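Local coordinates for protein lectin CEL-I, N-acetyl-D-galactosamine-specific C-type (Cucumaria echinata, PDB 4WQQ) that binds carbohydrate through calcium as a C-type lectin, specific for N-acetylgalactosamine in its natural form and engineered here to recognise mannose, at residues A53-V58 with V93-W98; P5-A10 with C15-N20. The protein carries 3 engineered substitutions. All coordinates share one frame; numbering follows the deposited sequence.

Contact 1. Residues A53-V58 with V93-W98; sequences AEQAYV and VGYTKW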
# COMPACT_ATOMS: atom_id res chain seq x y z
N ALA A 53 6.48 -15.89 -14.97
CA ALA A 53 5.20 -15.82 -14.30
C ALA A 53 4.77 -14.35 -14.28
O ALA A 53 3.61 -14.06 -14.57
CB ALA A 53 5.32 -16.36 -12.90
N GLU A 54 5.70 -13.47 -13.94
CA GLU A 54 5.35 -12.02 -13.94
C GLU A 54 4.97 -11.54 -15.34
O GLU A 54 4.00 -10.83 -15.51
CB GLU A 54 6.46 -11.17 -13.32
CG GLU A 54 6.01 -9.70 -13.10
CD GLU A 54 6.96 -8.86 -12.27
OE1 GLU A 54 8.19 -9.17 -12.18
OE2 GLU A 54 6.44 -7.82 -11.74
N GLN A 55 5.72 -11.98 -16.35
CA GLN A 55 5.44 -11.67 -17.71
C GLN A 55 4.03 -12.11 -18.06
O GLN A 55 3.24 -11.34 -18.66
CB GLN A 55 6.48 -12.38 -18.62
CG GLN A 55 6.20 -12.27 -20.07
CD GLN A 55 6.55 -10.92 -20.69
OE1 GLN A 55 7.40 -10.17 -20.20
NE2 GLN A 55 5.89 -10.63 -21.78
N ALA A 56 3.71 -13.38 -17.78
CA ALA A 56 2.41 -13.85 -18.15
C ALA A 56 1.30 -13.13 -17.41
O ALA A 56 0.24 -12.87 -18.01
CB ALA A 56 2.35 -15.37 -17.95
N TYR A 57 1.51 -12.83 -16.17
CA TYR A 57 0.49 -12.15 -15.34
C TYR A 57 0.17 -10.79 -15.99
O TYR A 57 -0.98 -10.44 -16.28
CB TYR A 57 0.97 -11.94 -13.90
CG TYR A 57 0.03 -10.98 -13.22
CD1 TYR A 57 -1.20 -11.39 -12.74
CD2 TYR A 57 0.35 -9.61 -13.17
CE1 TYR A 57 -2.10 -10.48 -12.23
CE2 TYR A 57 -0.53 -8.71 -12.65
CZ TYR A 57 -1.75 -9.11 -12.17
OH TYR A 57 -2.60 -8.15 -11.64
N VAL A 58 1.24 -10.08 -16.32
CA VAL A 58 1.12 -8.76 -16.96
C VAL A 58 0.43 -8.79 -18.31
O VAL A 58 -0.48 -8.04 -18.57
CB VAL A 58 2.50 -8.08 -17.04
CG1 VAL A 58 2.45 -6.79 -17.90
CG2 VAL A 58 3.03 -7.76 -15.66
N VAL A 93 18.06 -5.85 -14.45
CA VAL A 93 17.50 -6.62 -15.54
C VAL A 93 18.09 -8.03 -15.41
O VAL A 93 19.29 -8.21 -15.45
CB VAL A 93 17.81 -6.00 -16.91
CG1 VAL A 93 17.19 -6.80 -18.02
CG2 VAL A 93 17.31 -4.59 -16.91
N GLY A 94 17.26 -8.98 -15.09
CA GLY A 94 17.68 -10.40 -15.18
C GLY A 94 16.93 -11.01 -16.31
O GLY A 94 17.47 -11.29 -17.44
N TYR A 95 15.65 -11.22 -16.08
CA TYR A 95 14.80 -11.82 -17.03
C TYR A 95 14.66 -10.93 -18.27
O TYR A 95 14.52 -9.73 -18.15
CB TYR A 95 13.41 -12.06 -16.42
CG TYR A 95 12.36 -12.54 -17.30
CD1 TYR A 95 12.21 -13.90 -17.60
CD2 TYR A 95 11.43 -11.65 -17.90
CE1 TYR A 95 11.23 -14.33 -18.41
CE2 TYR A 95 10.43 -12.11 -18.72
CZ TYR A 95 10.34 -13.47 -19.00
OH TYR A 95 9.34 -13.94 -19.80
N THR A 96 14.71 -11.54 -19.44
CA THR A 96 14.36 -10.84 -20.70
C THR A 96 13.46 -11.70 -21.61
O THR A 96 13.51 -12.93 -21.55
CB THR A 96 15.61 -10.30 -21.45
OG1 THR A 96 16.33 -11.41 -22.06
CG2 THR A 96 16.50 -9.44 -20.59
N LYS A 97 12.57 -11.09 -22.41
CA LYS A 97 11.81 -11.81 -23.37
C LYS A 97 11.73 -11.03 -24.67
O LYS A 97 10.63 -10.81 -25.18
CB LYS A 97 10.41 -12.10 -22.81
CG LYS A 97 9.64 -13.25 -23.47
CD LYS A 97 8.14 -13.28 -23.17
CE LYS A 97 7.38 -14.06 -24.22
NZ LYS A 97 7.84 -15.46 -24.27
N TRP A 98 12.87 -10.71 -25.25
CA TRP A 98 12.92 -10.00 -26.56
C TRP A 98 12.31 -10.78 -27.67
O TRP A 98 12.57 -11.97 -27.80
CB TRP A 98 14.36 -9.66 -26.88
CG TRP A 98 14.94 -8.64 -25.96
CD1 TRP A 98 15.94 -8.83 -25.06
CD2 TRP A 98 14.59 -7.25 -25.90
NE1 TRP A 98 16.21 -7.65 -24.41
CE2 TRP A 98 15.38 -6.68 -24.90
CE3 TRP A 98 13.63 -6.45 -26.57
CZ2 TRP A 98 15.31 -5.32 -24.59
CZ3 TRP A 98 13.55 -5.16 -26.28
CH2 TRP A 98 14.39 -4.58 -25.28
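The side-chain nitrogen of Q55 sits among three groups: its NE2 gives a hydrogen bond to the carbonyl oxygen of G120 and a weak one to that of G121, while CD of K97 packs 3.7 Å from NE2. The other end of the same amide is used as well, since OE1 accepts the indole N-H of W123. With both ends held, the amide has little freedom to flip, and this buried polar group is satisfied from the 120-123 region rather than from 93-98. What 93-98 supplies is van der Waals contact, with no hydrogen bond across the segments. Following the side chain outward from helix 52-65, CG leaves opposite the backbone nitrogen (chi1 173°) and the chain then bends at chi2 (77°), which carries the amide past Y95 to K97. The phenol of Y95 crosses this stem at about a right angle. Its OH lies 3.5 Å from CB of Q55 and 3.6 Å from CG of Q55, a hydroxyl resting on methylenes. OE1 of Q55 comes up to the ring's edge, in the ring plane, 3.9 Å from CE2 of Y95; amide and ring planes are 35° apart. K97 crosses on the amide side, with its CD 3.8 Å from CD of Q55, and only beyond that point does the lysine chain bend, at chi4. Its backbone bonds to that of W123, and Y95, T96 and K97 all touch the W123 side chain, so helix and loop meet round one indole. W123 begins the Trp-Asn-Asp signature of C-type lectins; the next two residues, N124 and D125, bind calcium and line the mannose pocket. Helix 52-65 thus joins the long loop region beside the sugar-binding site of the C-type lectin fold.

Contact 2. Residues P5-A10 with C15-N20; sequences PTDWEA and CYRFFN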
# COMPACT_ATOMS: atom_id res chain seq x y z
N PRO A 5 -4.17 -0.91 -3.12
CA PRO A 5 -5.14 0.20 -3.27
C PRO A 5 -6.28 -0.14 -4.22
O PRO A 5 -6.11 -0.92 -5.17
CB PRO A 5 -4.27 1.36 -3.78
CG PRO A 5 -2.90 1.03 -3.27
CD PRO A 5 -2.79 -0.50 -3.19
N THR A 6 -7.41 0.56 -4.05
CA THR A 6 -8.49 0.40 -4.94
C THR A 6 -8.09 0.70 -6.40
O THR A 6 -7.37 1.65 -6.66
CB THR A 6 -9.64 1.33 -4.48
OG1 THR A 6 -10.03 0.90 -3.16
CG2 THR A 6 -10.79 1.27 -5.50
N ASP A 7 -8.60 -0.12 -7.32
CA ASP A 7 -8.29 -0.11 -8.77
C ASP A 7 -6.91 -0.65 -9.14
O ASP A 7 -6.56 -0.57 -10.30
CB ASP A 7 -8.50 1.25 -9.43
CG ASP A 7 -9.93 1.79 -9.21
OD1 ASP A 7 -10.88 1.03 -9.37
OD2 ASP A 7 -10.05 2.98 -8.85
N TRP A 8 -6.15 -1.16 -8.17
CA TRP A 8 -4.91 -1.86 -8.41
C TRP A 8 -5.14 -3.33 -8.06
O TRP A 8 -5.89 -3.69 -7.12
CB TRP A 8 -3.77 -1.29 -7.59
CG TRP A 8 -3.42 0.18 -7.89
CD1 TRP A 8 -4.19 1.27 -7.62
CD2 TRP A 8 -2.22 0.67 -8.52
NE1 TRP A 8 -3.53 2.42 -8.01
CE2 TRP A 8 -2.32 2.08 -8.57
CE3 TRP A 8 -1.10 0.07 -9.06
CZ2 TRP A 8 -1.37 2.86 -9.18
CZ3 TRP A 8 -0.10 0.87 -9.59
CH2 TRP A 8 -0.24 2.26 -9.64
N GLU A 9 -4.53 -4.18 -8.88
CA GLU A 9 -4.63 -5.65 -8.73
C GLU A 9 -3.41 -6.20 -8.05
O GLU A 9 -2.28 -5.82 -8.33
CB GLU A 9 -4.71 -6.34 -10.11
CG GLU A 9 -5.75 -5.81 -11.07
CD GLU A 9 -7.17 -5.93 -10.56
OE1 GLU A 9 -7.84 -4.90 -10.46
OE2 GLU A 9 -7.59 -7.04 -10.21
N ALA A 10 -3.64 -7.18 -7.18
CA ALA A 10 -2.55 -7.78 -6.43
C ALA A 10 -2.01 -8.99 -7.15
O ALA A 10 -2.79 -9.84 -7.66
CB ALA A 10 -3.00 -8.16 -5.05
N CYS A 15 1.46 -4.60 -6.59
CA CYS A 15 0.20 -4.24 -7.15
C CYS A 15 0.43 -3.69 -8.53
O CYS A 15 1.50 -3.14 -8.80
CB CYS A 15 -0.57 -3.20 -6.31
SG CYS A 15 -0.73 -3.62 -4.56
N TYR A 16 -0.53 -3.89 -9.39
CA TYR A 16 -0.45 -3.53 -10.80
C TYR A 16 -1.71 -2.77 -11.23
O TYR A 16 -2.84 -3.01 -10.74
CB TYR A 16 -0.25 -4.80 -11.71
CG TYR A 16 0.98 -5.59 -11.37
CD1 TYR A 16 0.95 -6.50 -10.34
CD2 TYR A 16 2.12 -5.48 -12.09
CE1 TYR A 16 2.08 -7.21 -10.00
CE2 TYR A 16 3.27 -6.22 -11.79
CZ TYR A 16 3.24 -7.08 -10.73
OH TYR A 16 4.34 -7.85 -10.35
N ARG A 17 -1.57 -1.83 -12.18
CA ARG A 17 -2.68 -1.12 -12.74
C ARG A 17 -2.44 -0.82 -14.21
O ARG A 17 -1.46 -0.19 -14.57
CB ARG A 17 -2.98 0.16 -12.00
CG ARG A 17 -4.26 0.86 -12.44
CD ARG A 17 -4.69 1.87 -11.38
NE ARG A 17 -5.80 2.66 -11.86
CZ ARG A 17 -6.31 3.71 -11.22
NH1 ARG A 17 -5.80 4.10 -10.07
NH2 ARG A 17 -7.32 4.37 -11.80
N PHE A 18 -3.38 -1.28 -15.03
CA PHE A 18 -3.36 -1.00 -16.42
C PHE A 18 -4.18 0.21 -16.80
O PHE A 18 -5.31 0.38 -16.32
CB PHE A 18 -3.92 -2.23 -17.16
CG PHE A 18 -4.11 -1.99 -18.64
CD1 PHE A 18 -3.00 -1.73 -19.43
CD2 PHE A 18 -5.39 -1.96 -19.21
CE1 PHE A 18 -3.12 -1.45 -20.77
CE2 PHE A 18 -5.52 -1.71 -20.57
CZ PHE A 18 -4.42 -1.42 -21.35
N PHE A 19 -3.56 1.08 -17.61
CA PHE A 19 -4.15 2.25 -18.17
C PHE A 19 -4.32 2.13 -19.66
O PHE A 19 -3.40 2.10 -20.45
CB PHE A 19 -3.32 3.47 -17.85
CG PHE A 19 -3.34 3.81 -16.39
CD1 PHE A 19 -4.35 4.59 -15.85
CD2 PHE A 19 -2.38 3.29 -15.54
CE1 PHE A 19 -4.38 4.89 -14.49
CE2 PHE A 19 -2.44 3.57 -14.20
CZ PHE A 19 -3.44 4.37 -13.68
N ASN A 20 -5.58 2.07 -20.06
CA ASN A 20 -5.96 1.81 -21.45
C ASN A 20 -6.04 3.11 -22.24
O ASN A 20 -7.07 3.48 -22.77
CB ASN A 20 -7.26 1.04 -21.48
CG ASN A 20 -7.51 0.39 -22.82
OD1 ASN A 20 -6.66 0.31 -23.66
ND2 ASN A 20 -8.70 -0.12 -22.99
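E9 and Y16 face each other as an antiparallel hydrogen-bonded pair: N of E9 reaches O of Y16 at 2.8 Å, and N of Y16 reaches O of E9 at 2.8 Å, the first bond the straighter (170° against 150°). Each acceptor also takes a CA-H contact, O of Y16 from CA of W8 at 3.3 Å and O of E9 from CA of C15 at 3.2 Å. A10 and C15 follow as a non-hydrogen-bonded pair. Ahead of the strand, P5 to W8 form a type II turn, closed by N of W8 on O of P5. This is the N-terminal hairpin of long-form C-type lectin domains, with the disulfide from C15 to C4 tying strand 14-23 to the residue just before the turn; P5 CD packs against C15 SG.

Past the hairpin pair, R17 carries the side-chain contact. Its CB lies over one face of the W8 indole, 3.6 Å from the centroid of the six-membered ring in a CH-pi contact. CG of R17 stands opposite the backbone nitrogen (chi1 -172°) and the chain runs on extended, taking CD across the ring to 3.6 Å from NE1 of W8. The guanidinium stands almost upright to the indole, with CB of D7 centred over one face and CZ of F19 near the rim of the other. The D7 carboxylate lies well out of the guanidinium plane: OD2 is 4.3 Å from NH2 of R17, a matter of charge without a hydrogen bond. Beyond R17, W8 packs on C136 and L138 of strand 132-140 and on L40 of the second subunit.

How the contacts relate
Helix 52-65 links the two contacts, whose centres are 18 Å apart. Contact 1 uses its Q55 side, toward the loops of the sugar site; in contact 2, Y16 meets E54, Y57 and V58 of the helix, and E9 packs on Y57. Y16 OH probably hydrogen-bonds to E54 OE2, a carboxylate that also forms a salt bridge with K137, and the Y16 and Y57 rings meet. Both contacts are partly buried but differ in character. Contact 1 is small, a buried glutamine touched by two side chains and bonded outside both segments. Contact 2 is larger, with paired backbones, and several of its residues lie at the subunit interface, away from calcium and sugar.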